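Local coordinates for protein zinc-finger (PDB 3RMQ) that is of unknown function but binds a zinc ion through one histidine and three cysteines, at residues G57-P60 / V61-I64; E76-D79 / L80-F84; V18-T21 / A22-R25. The protein carries 1 engineered substitution. All blocks are in the same frame, centred on the assembly; numbering follows the deposited sequence.

Interaction 1 of 3, residues G57-P60 / V61-I64; sequences GECP and VCTI. With ZN (zinc ion), chain B.
The carbonyl group of Cys59 is approached from opposite faces of its plane by two donors of Thr63. Thr63 OG1 stands above the plane, 40° out of it, and donates a hydrogen bond to Cys59 O at 2.9 Å. Thr63 N comes in closer to the plane on the other face, at 3.0 Å from Cys59 O. Thr63 OG1 lies anti to its own carbonyl carbon (chi1 -59°), which folds the hydroxyl back over the first turn of helix 60-69. Glu58 CB rests against Thr63 OG1. Cys59 is the N-cap of this helix, and its sulfur does the capping: Cys62 N points almost straight at Cys59 SG, 3.4 Å away, with an N-H...S angle of 173°. The following i to i+4 bond runs from Ile64 N to Pro60 O at 3.2 Å. The two CxxC cysteines pack CB to CB and hold zinc between them, Cys59 SG at 2.4 Å and Cys62 SG at 2.3 Å; His17 and Cys36 complete the site. One sulfur thus serves as both metal ligand and helix cap. The N-H of Cys62, at the positive end of the helix, would be expected to stabilise negative charge on the Cys59 sulfur and perhaps lower its donor strength.

Interaction 2 of 3, residues E76-D79 / L80-F84; sequences EISD and LAHRF
Ser78 and His82 meet near the C-terminal end of helix 74-81, a local contact one turn long in which a histidine ring turns back onto the preceding turn. Ile77 and Ala81 of this helix face Ile64 of helix 60-69 and Leu108 of helix 102-109. Ala81 N bonds Ile77 O at 3.0 Å. The bonds onto Ser78 O are weak and bent, coming from Ala81 N, from His82 N and from the ring nitrogen His82 ND1. A chi1 of -86° turns the His82 ring back toward Ser78 O. The ring bond is short, 2.8 Å from His82 ND1 to Ser78 O, but its N-H...O angle is just 123°. His82 CE1 also sits 3.5 Å from Ser78 OG, whose own hydrogen bond goes to Leu108 O. A type I turn from Ala81 to Phe84 then leads the chain onward, closed by Phe84 N on Ala81 O at 3.1 Å. On the way, Leu80 CD1 lies 3.8 Å above the centre of the Arg83 guanidinium plane. The exposed His82 ring therefore shares a carbonyl at the negative end of the helix, a setting that, with Asp79 OD1 at 5.7 Å from His82 ND1, may mildly encourage protonation.

Interaction 3 of 3, residues V18-T21 / A22-R25; sequences VYDT and ARHR
With its carboxylate swung opposite the backbone N (chi1 -171°), Asp20 reaches forward to Ala22 and Arg23. Tyr19 takes the crowded position instead, CG between N and the carbonyl carbon (chi1 70°), which lays its ring beside His24. Asp20 OD1 accepts from Ala22 N at 3.0 Å, met on the anti side of the carboxylate and tilted out of its plane; the same oxygen forms a salt bridge with Arg6 NE. The backbone oxygen of Asp20 takes two further N-H groups: His24 N at 3.0 Å, nearly along the C=O axis, and Arg23 N at 2.9 Å, from above the carbonyl plane. The side-chain bond from residue i to i+2 makes an Asx turn, laid over the beta turn that Arg23 N closes, and the pair ends strand 15-20 of the two-stranded antiparallel hairpin and bends the chain into the loop toward strand 32-33. Thr21 OG1 fastens the turn back to the start of the chain through hydrogen bonds with Gln5 O and Arg6 O. On the other branch of the carboxylate, Asp20 OD2 is 3.4 Å from Arg23 NE, a long salt bridge with the carboxylate and guanidinium planes 89° apart. Arg23 has two conformers, so this pairing describes one of them and is tentative. The aliphatic part of Arg23 runs over Asp20, with CD 3.7 Å from Asp20 CB. Tyr19 and His24 run alongside each other, pointing opposite ways: the edge of the tyrosine ring faces the histidine's backbone, Tyr19 CE2 lying 3.5 Å from His24 O near the ring plane. A water donates to both Thr21 O and His24 O, bridging Thr21 and His24 across the turn.

Interaction 1 is the hub. Helix 60-69, which its CxxC turn starts, packs on helix 74-81 of interaction 2: Ile64 CG2 meets Ile77 CG2 at 3.6 Å, and Pro60 CB meets Phe84 CG at 3.7 Å where the chain leaves that helix. The centres of interactions 1 and 2 are 10 Å apart. Interaction 3 lies farther out along the hairpin, and its strand passes the site at Val18, whose N lies 3.3 Å from Cys62 SG; this strand also carries the ligand His17. The Tyr19 side chain is about 9 Å from zinc and that of Leu80 about 13 Å. Interactions 2 and 3 lie on opposite sides of the chain's centre and do not touch.

Interaction 1 of 3, residues G57-P60 / V61-I64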
# COMPACT_ATOMS: atom_id res chain seq x y z
N GLY A 57 3.13 -6.76 -7.97
CA GLY A 57 2.70 -5.39 -8.18
C GLY A 57 2.67 -4.61 -6.87
O GLY A 57 2.52 -5.21 -5.80
N GLU A 58 2.82 -3.28 -6.94
CA GLU A 58 2.67 -2.49 -5.71
C GLU A 58 1.26 -2.60 -5.11
O GLU A 58 0.26 -2.69 -5.82
CB GLU A 58 2.99 -1.02 -5.98
CG GLU A 58 4.45 -0.76 -6.15
CD GLU A 58 5.00 -1.13 -7.53
OE1 GLU A 58 4.25 -1.00 -8.52
OE2 GLU A 58 6.19 -1.58 -7.59
N CYS A 59 1.18 -2.58 -3.79
CA CYS A 59 -0.09 -2.55 -3.06
C CYS A 59 -0.74 -1.19 -3.31
O CYS A 59 -0.16 -0.15 -2.97
CB CYS A 59 0.16 -2.74 -1.54
SG CYS A 59 -1.40 -2.50 -0.57
N PRO A 60 -1.91 -1.14 -3.97
CA PRO A 60 -2.49 0.19 -4.26
C PRO A 60 -2.78 0.96 -2.98
O PRO A 60 -2.62 2.19 -2.94
CB PRO A 60 -3.82 -0.15 -4.98
CG PRO A 60 -3.54 -1.49 -5.63
CD PRO A 60 -2.69 -2.23 -4.58
N VAL A 61 -3.23 0.27 -1.93
CA VAL A 61 -3.62 0.99 -0.71
C VAL A 61 -2.40 1.61 -0.01
O VAL A 61 -2.40 2.79 0.37
CB VAL A 61 -4.35 0.02 0.24
CG1 VAL A 61 -4.65 0.71 1.54
CG2 VAL A 61 -5.67 -0.46 -0.46
N CYS A 62 -1.36 0.81 0.14
CA CYS A 62 -0.11 1.31 0.72
C CYS A 62 0.47 2.49 -0.09
O CYS A 62 1.01 3.43 0.50
CB CYS A 62 0.96 0.20 0.77
SG CYS A 62 0.81 -0.91 2.15
N THR A 63 0.40 2.41 -1.41
CA THR A 63 1.00 3.47 -2.26
C THR A 63 0.28 4.81 -2.01
O THR A 63 0.92 5.84 -1.85
CB THR A 63 0.90 3.10 -3.79
OG1 THR A 63 1.58 1.85 -4.05
CG2 THR A 63 1.54 4.23 -4.69
N ILE A 64 -1.06 4.78 -2.00
CA ILE A 64 -1.87 5.97 -1.76
C ILE A 64 -1.69 6.42 -0.30
O ILE A 64 -1.56 7.61 -0.03
CB ILE A 64 -3.37 5.71 -2.04
CG1 ILE A 64 -3.61 5.40 -3.53
CG2 ILE A 64 -4.26 6.88 -1.56
CD1 ILE A 64 -2.94 6.32 -4.44
ZN ZN B . -0.39 -2.74 1.54

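Interaction 2 of 3, residues E76-D79 / L80-F84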
# COMPACT_ATOMS: atom_id res chain seq x y z
N GLU A 76 -3.03 15.33 -6.62
CA GLU A 76 -1.88 14.53 -7.04
C GLU A 76 -1.97 13.09 -6.59
O GLU A 76 -1.42 12.20 -7.23
CB GLU A 76 -0.59 15.09 -6.47
CG GLU A 76 -0.31 16.49 -6.88
CD GLU A 76 1.00 16.96 -6.33
OE1 GLU A 76 1.52 16.32 -5.38
OE2 GLU A 76 1.53 17.96 -6.86
N ILE A 77 -2.59 12.85 -5.44
CA ILE A 77 -2.83 11.48 -5.00
C ILE A 77 -3.80 10.82 -6.02
O ILE A 77 -3.65 9.66 -6.38
CB ILE A 77 -3.39 11.43 -3.56
CG1 ILE A 77 -2.38 12.02 -2.57
CG2 ILE A 77 -3.68 10.01 -3.15
CD1 ILE A 77 -2.89 12.10 -1.13
N SER A 78 -4.76 11.59 -6.51
CA SER A 78 -5.74 11.05 -7.42
C SER A 78 -5.06 10.57 -8.70
O SER A 78 -5.34 9.46 -9.16
CB SER A 78 -6.81 12.07 -7.72
OG SER A 78 -7.79 11.46 -8.52
N ASP A 79 -4.16 11.39 -9.26
CA ASP A 79 -3.39 11.01 -10.46
C ASP A 79 -2.63 9.71 -10.27
O ASP A 79 -2.57 8.88 -11.17
CB ASP A 79 -2.38 12.10 -10.81
CG ASP A 79 -3.04 13.31 -11.41
OD1 ASP A 79 -4.22 13.20 -11.82
OD2 ASP A 79 -2.37 14.38 -11.48
N LEU A 80 -2.05 9.54 -9.09
CA LEU A 80 -1.31 8.35 -8.72
C LEU A 80 -2.22 7.10 -8.74
O LEU A 80 -1.87 6.05 -9.27
CB LEU A 80 -0.78 8.59 -7.30
CG LEU A 80 0.06 7.53 -6.62
CD1 LEU A 80 1.30 7.28 -7.50
CD2 LEU A 80 0.47 7.99 -5.19
N ALA A 81 -3.40 7.23 -8.15
CA ALA A 81 -4.28 6.09 -7.91
C ALA A 81 -4.79 5.55 -9.23
O ALA A 81 -5.14 4.37 -9.36
CB ALA A 81 -5.46 6.50 -7.05
N HIS A 82 -4.80 6.42 -10.23
CA HIS A 82 -5.41 6.07 -11.48
C HIS A 82 -4.68 4.92 -12.13
O HIS A 82 -5.25 4.24 -12.96
CB HIS A 82 -5.54 7.29 -12.40
CG HIS A 82 -6.79 8.07 -12.16
ND1 HIS A 82 -7.22 8.42 -10.89
CD2 HIS A 82 -7.73 8.55 -13.01
CE1 HIS A 82 -8.35 9.09 -10.98
NE2 HIS A 82 -8.68 9.19 -12.25
N ARG A 83 -3.44 4.64 -11.74
CA ARG A 83 -2.75 3.54 -12.41
C ARG A 83 -2.92 2.14 -11.80
O ARG A 83 -2.32 1.18 -12.29
CB ARG A 83 -1.27 3.87 -12.54
CG ARG A 83 -0.51 3.65 -11.29
CD ARG A 83 0.67 4.58 -11.28
NE ARG A 83 1.65 4.14 -10.30
CZ ARG A 83 2.76 4.79 -10.02
NH1 ARG A 83 3.59 4.31 -9.10
NH2 ARG A 83 3.04 5.93 -10.65
N PHE A 84 -3.74 2.00 -10.76
CA PHE A 84 -4.02 0.68 -10.18
C PHE A 84 -5.43 0.19 -10.53
O PHE A 84 -6.29 0.99 -10.89
CB PHE A 84 -3.88 0.74 -8.65
CG PHE A 84 -2.52 1.12 -8.20
CD1 PHE A 84 -1.48 0.24 -8.36
CD2 PHE A 84 -2.27 2.35 -7.60
CE1 PHE A 84 -0.20 0.56 -7.94
CE2 PHE A 84 -1.01 2.70 -7.19
CZ PHE A 84 0.04 1.80 -7.35

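Interaction 3 of 3, residues V18-T21 / A22-R25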
# COMPACT_ATOMS: atom_id res chain seq x y z
N VAL A 18 4.08 -1.12 1.97
CA VAL A 18 4.91 -0.07 2.58
C VAL A 18 4.78 -0.33 4.05
O VAL A 18 3.67 -0.71 4.53
CB VAL A 18 4.42 1.36 2.24
CG1 VAL A 18 5.21 2.40 3.04
CG2 VAL A 18 4.58 1.62 0.74
N TYR A 19 5.87 -0.16 4.79
CA TYR A 19 5.74 -0.24 6.24
C TYR A 19 6.38 0.98 6.94
O TYR A 19 7.25 1.67 6.37
CB TYR A 19 6.31 -1.57 6.79
CG TYR A 19 7.80 -1.70 6.71
CD1 TYR A 19 8.43 -2.04 5.51
CD2 TYR A 19 8.59 -1.49 7.83
CE1 TYR A 19 9.82 -2.13 5.43
CE2 TYR A 19 9.97 -1.57 7.77
CZ TYR A 19 10.58 -1.90 6.57
OH TYR A 19 11.95 -1.99 6.50
N ASP A 20 5.92 1.23 8.16
CA ASP A 20 6.43 2.32 9.01
C ASP A 20 7.65 1.75 9.77
O ASP A 20 7.51 0.83 10.62
CB ASP A 20 5.32 2.70 9.98
CG ASP A 20 5.63 3.95 10.78
OD1 ASP A 20 6.84 4.26 10.95
OD2 ASP A 20 4.66 4.63 11.24
N THR A 21 8.84 2.28 9.49
CA THR A 21 10.07 1.71 10.05
C THR A 21 10.20 2.12 11.52
O THR A 21 11.12 1.66 12.18
CB THR A 21 11.32 2.22 9.33
OG1 THR A 21 11.47 3.63 9.61
CG2 THR A 21 11.20 2.02 7.77
N ALA A 22 9.31 3.00 12.00
CA ALA A 22 9.28 3.32 13.46
C ALA A 22 8.46 2.28 14.21
O ALA A 22 8.45 2.30 15.44
CB ALA A 22 8.68 4.68 13.72
N ARG A 23 7.77 1.41 13.47
CA ARG A 23 6.89 0.41 14.08
C ARG A 23 7.36 -1.02 13.86
O ARG A 23 7.16 -1.88 14.72
CB ARG A 23 5.46 0.53 13.55
CG ARG A 23 4.71 1.82 13.88
CD ARG A 23 3.44 1.87 13.01
NE ARG A 23 2.52 2.98 13.26
CZ ARG A 23 1.81 3.15 14.37
NH1 ARG A 23 1.97 2.30 15.39
NH2 ARG A 23 0.98 4.18 14.49
N HIS A 24 7.99 -1.29 12.72
CA HIS A 24 8.40 -2.64 12.39
C HIS A 24 9.81 -2.74 11.88
O HIS A 24 10.31 -1.82 11.22
CB HIS A 24 7.47 -3.25 11.34
CG HIS A 24 6.04 -3.24 11.75
ND1 HIS A 24 5.50 -4.19 12.59
CD2 HIS A 24 5.04 -2.37 11.46
CE1 HIS A 24 4.22 -3.91 12.79
NE2 HIS A 24 3.92 -2.81 12.12
N ARG A 25 10.42 -3.90 12.15
CA ARG A 25 11.66 -4.34 11.52
C ARG A 25 11.31 -5.56 10.72
O ARG A 25 10.76 -6.50 11.27
CB ARG A 25 12.63 -4.80 12.60
CG ARG A 25 13.95 -4.11 12.59
CD ARG A 25 14.67 -4.29 13.91
NE ARG A 25 15.33 -3.05 14.29
CZ ARG A 25 16.09 -2.89 15.38
NH1 ARG A 25 16.64 -1.72 15.62
NH2 ARG A 25 16.28 -3.91 16.21
O HOH W 1 2.26 4.51 10.46
O HOH W 2 12.79 -0.59 11.13